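Local coordinates for lipoate-protein ligase 1 (Plasmodium falciparum, PDB 5T8U) that is a lipoate-protein ligase that pairs a lipoyl ligase A/B catalytic domain with a bacterial-type C-terminal domain and holds lipoic acid in this model, at residues Asp304-Ser309 against His319-Phe324. Sequence-based numbering, arbitrary orientation.
Sequences DGNIFS and HLKSIF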
loop_
_atom_site.group_PDB
_atom_site.type_symbol
_atom_site.label_atom_id
_atom_site.label_comp_id
_atom_site.label_asym_id
_atom_site.label_seq_id
_atom_site.Cartn_x
_atom_site.Cartn_y
_atom_site.Cartn_z
ATOM N N ASP A 304 -12.337 -20.611 -15.695
ATOM C CA ASP A 304 -12.218 -19.307 -15.065
ATOM C C ASP A 304 -11.928 -19.476 -13.579
ATOM O O ASP A 304 -12.166 -20.536 -12.995
ATOM C CB ASP A 304 -13.498 -18.485 -15.270
ATOM C CG ASP A 304 -13.301 -17.013 -14.975
ATOM O OD1 ASP A 304 -14.141 -16.431 -14.257
ATOM O OD2 ASP A 304 -12.296 -16.439 -15.447
ATOM N N GLY A 305 -11.406 -18.415 -12.974
ATOM C CA GLY A 305 -11.074 -18.455 -11.562
ATOM C C GLY A 305 -10.769 -17.069 -11.039
ATOM O O GLY A 305 -10.880 -16.069 -11.753
ATOM N N ASN A 306 -10.379 -17.027 -9.769
ATOM C CA ASN A 306 -10.037 -15.779 -9.105
ATOM C C ASN A 306 -9.333 -16.110 -7.798
ATOM O O ASN A 306 -9.594 -17.151 -7.188
ATOM C CB ASN A 306 -11.282 -14.923 -8.846
ATOM C CG ASN A 306 -10.942 -13.520 -8.386
ATOM O OD1 ASN A 306 -9.777 -13.120 -8.385
ATOM N ND2 ASN A 306 -11.960 -12.761 -8.001
ATOM N N ILE A 307 -8.440 -15.217 -7.376
ATOM C CA ILE A 307 -7.635 -15.412 -6.176
ATOM C C ILE A 307 -7.874 -14.242 -5.235
ATOM O O ILE A 307 -7.727 -13.080 -5.632
ATOM C CB ILE A 307 -6.136 -15.545 -6.504
ATOM C CG1 ILE A 307 -5.907 -16.709 -7.470
ATOM C CG2 ILE A 307 -5.324 -15.741 -5.218
ATOM C CD1 ILE A 307 -4.459 -16.902 -7.903
ATOM N N PHE A 308 -8.243 -14.551 -3.996
ATOM C CA PHE A 308 -8.252 -13.582 -2.912
ATOM C C PHE A 308 -7.115 -13.916 -1.958
ATOM O O PHE A 308 -6.761 -15.084 -1.786
ATOM C CB PHE A 308 -9.585 -13.589 -2.161
ATOM C CG PHE A 308 -10.779 -13.338 -3.036
ATOM C CD1 PHE A 308 -12.003 -13.915 -2.739
ATOM C CD2 PHE A 308 -10.680 -12.524 -4.151
ATOM C CE1 PHE A 308 -13.105 -13.686 -3.541
ATOM C CE2 PHE A 308 -11.778 -12.290 -4.955
ATOM C CZ PHE A 308 -12.992 -12.873 -4.650
ATOM N N SER A 309 -6.530 -12.893 -1.340
ATOM C CA SER A 309 -5.339 -13.130 -0.539
ATOM C C SER A 309 -5.116 -11.987 0.439
ATOM O O SER A 309 -5.753 -10.933 0.366
ATOM C CB SER A 309 -4.111 -13.307 -1.434
ATOM O OG SER A 309 -2.942 -13.546 -0.668
ATOM N N HIS A 319 0.593 -13.202 -11.247
ATOM C CA HIS A 319 1.189 -14.319 -11.968
ATOM C C HIS A 319 0.468 -15.626 -11.664
ATOM O O HIS A 319 0.369 -16.494 -12.537
ATOM C CB HIS A 319 2.675 -14.429 -11.626
ATOM C CG HIS A 319 3.539 -13.465 -12.378
ATOM N ND1 HIS A 319 4.627 -12.839 -11.810
ATOM C CD2 HIS A 319 3.479 -13.025 -13.658
ATOM C CE1 HIS A 319 5.198 -12.052 -12.705
ATOM N NE2 HIS A 319 4.520 -12.146 -13.834
ATOM N N LEU A 320 -0.043 -15.788 -10.440
ATOM C CA LEU A 320 -0.909 -16.929 -10.163
ATOM C C LEU A 320 -2.213 -16.821 -10.943
ATOM O O LEU A 320 -2.670 -17.804 -11.538
ATOM C CB LEU A 320 -1.195 -17.038 -8.663
ATOM C CG LEU A 320 -0.019 -17.302 -7.714
ATOM C CD1 LEU A 320 -0.535 -17.595 -6.312
ATOM C CD2 LEU A 320 0.867 -18.437 -8.205
ATOM N N LYS A 321 -2.820 -15.632 -10.958
ATOM C CA LYS A 321 -4.058 -15.427 -11.700
ATOM C C LYS A 321 -3.910 -15.765 -13.176
ATOM O O LYS A 321 -4.913 -16.062 -13.836
ATOM C CB LYS A 321 -4.531 -13.980 -11.550
ATOM C CG LYS A 321 -5.413 -13.730 -10.336
ATOM C CD LYS A 321 -5.632 -12.239 -10.114
ATOM C CE LYS A 321 -6.680 -11.972 -9.043
ATOM N NZ LYS A 321 -8.067 -12.090 -9.572
ATOM N N SER A 322 -2.688 -15.731 -13.714
ATOM C CA SER A 322 -2.494 -16.101 -15.112
ATOM C C SER A 322 -2.877 -17.548 -15.401
ATOM O O SER A 322 -2.903 -17.941 -16.573
ATOM C CB SER A 322 -1.039 -15.867 -15.523
ATOM O OG SER A 322 -0.180 -16.826 -14.933
ATOM N N ILE A 323 -3.172 -18.351 -14.374
ATOM C CA ILE A 323 -3.560 -19.740 -14.603
ATOM C C ILE A 323 -4.969 -19.824 -15.174
ATOM O O ILE A 323 -5.309 -20.792 -15.864
ATOM C CB ILE A 323 -3.443 -20.554 -13.299
ATOM C CG1 ILE A 323 -3.565 -22.053 -13.598
ATOM C CG2 ILE A 323 -4.509 -20.123 -12.303
ATOM C CD1 ILE A 323 -3.397 -22.954 -12.385
ATOM N N PHE A 324 -5.809 -18.833 -14.902
ATOM C CA PHE A 324 -7.210 -18.881 -15.289
ATOM C C PHE A 324 -7.399 -18.387 -16.720
ATOM O O PHE A 324 -6.569 -17.662 -17.273
ATOM C CB PHE A 324 -8.055 -18.038 -14.334
ATOM C CG PHE A 324 -7.884 -18.407 -12.891
ATOM C CD1 PHE A 324 -7.674 -17.429 -11.935
ATOM C CD2 PHE A 324 -7.937 -19.732 -12.487
ATOM C CE1 PHE A 324 -7.514 -17.762 -10.606
ATOM C CE2 PHE A 324 -7.778 -20.072 -11.157
ATOM C CZ PHE A 324 -7.568 -19.086 -10.214
#
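Gly305 sets its CA over the centre of the Phe324 ring: Gly305 CA is 3.4 Å from the Phe324 ring centroid and 8° off the ring normal, the geometry of a CH-pi contact. The glycine carbonyl carbon sits over the same face, with Gly305 C 3.2 Å from Phe324 CD1. Ile307 meets the ring differently, bringing Ile307 CG1 to its edge, near the ring plane, 3.7 Å from Phe324 CE1. The straight end of the isoleucine carries Ile307 CD1 on to the helix, where it lies 3.4 Å from Leu320 CB; these two side chains cross at about a right angle.

Lys321 reaches back to the strand alongside Asn306. Its chain is extended until a bend at chi4 (-81°) turns the amine to the amide oxygen. Lys321 NZ donates a hydrogen bond to Asn306 OD1, although the modelled separation is too short for its exact length to be trusted. Asn306 OD1 also accepts a weak hydrogen bond from Ile307 N, 2.7 Å away, with an N-H...O angle of 124°.

The aromatic ring is placed by the type I turn from Lys321 to Phe324, closed by Phe324 N to Lys321 O at 3.1 Å. Ile323 CG2 lies over the ring face opposite Gly305, offset toward the rim, so the ring has an atom group above each face.

Within the C-terminal domain, strand 302-309 is an outermost strand of a three-stranded antiparallel sheet, paired with strand 289-297, whose Leu291 and Leu293 also touch Ile307. From helix 314-321, Leu320 also touches Phe339 of helix 332-341 and Leu350 and Val353 of helix 347-357, linking the sheet to the helical layer.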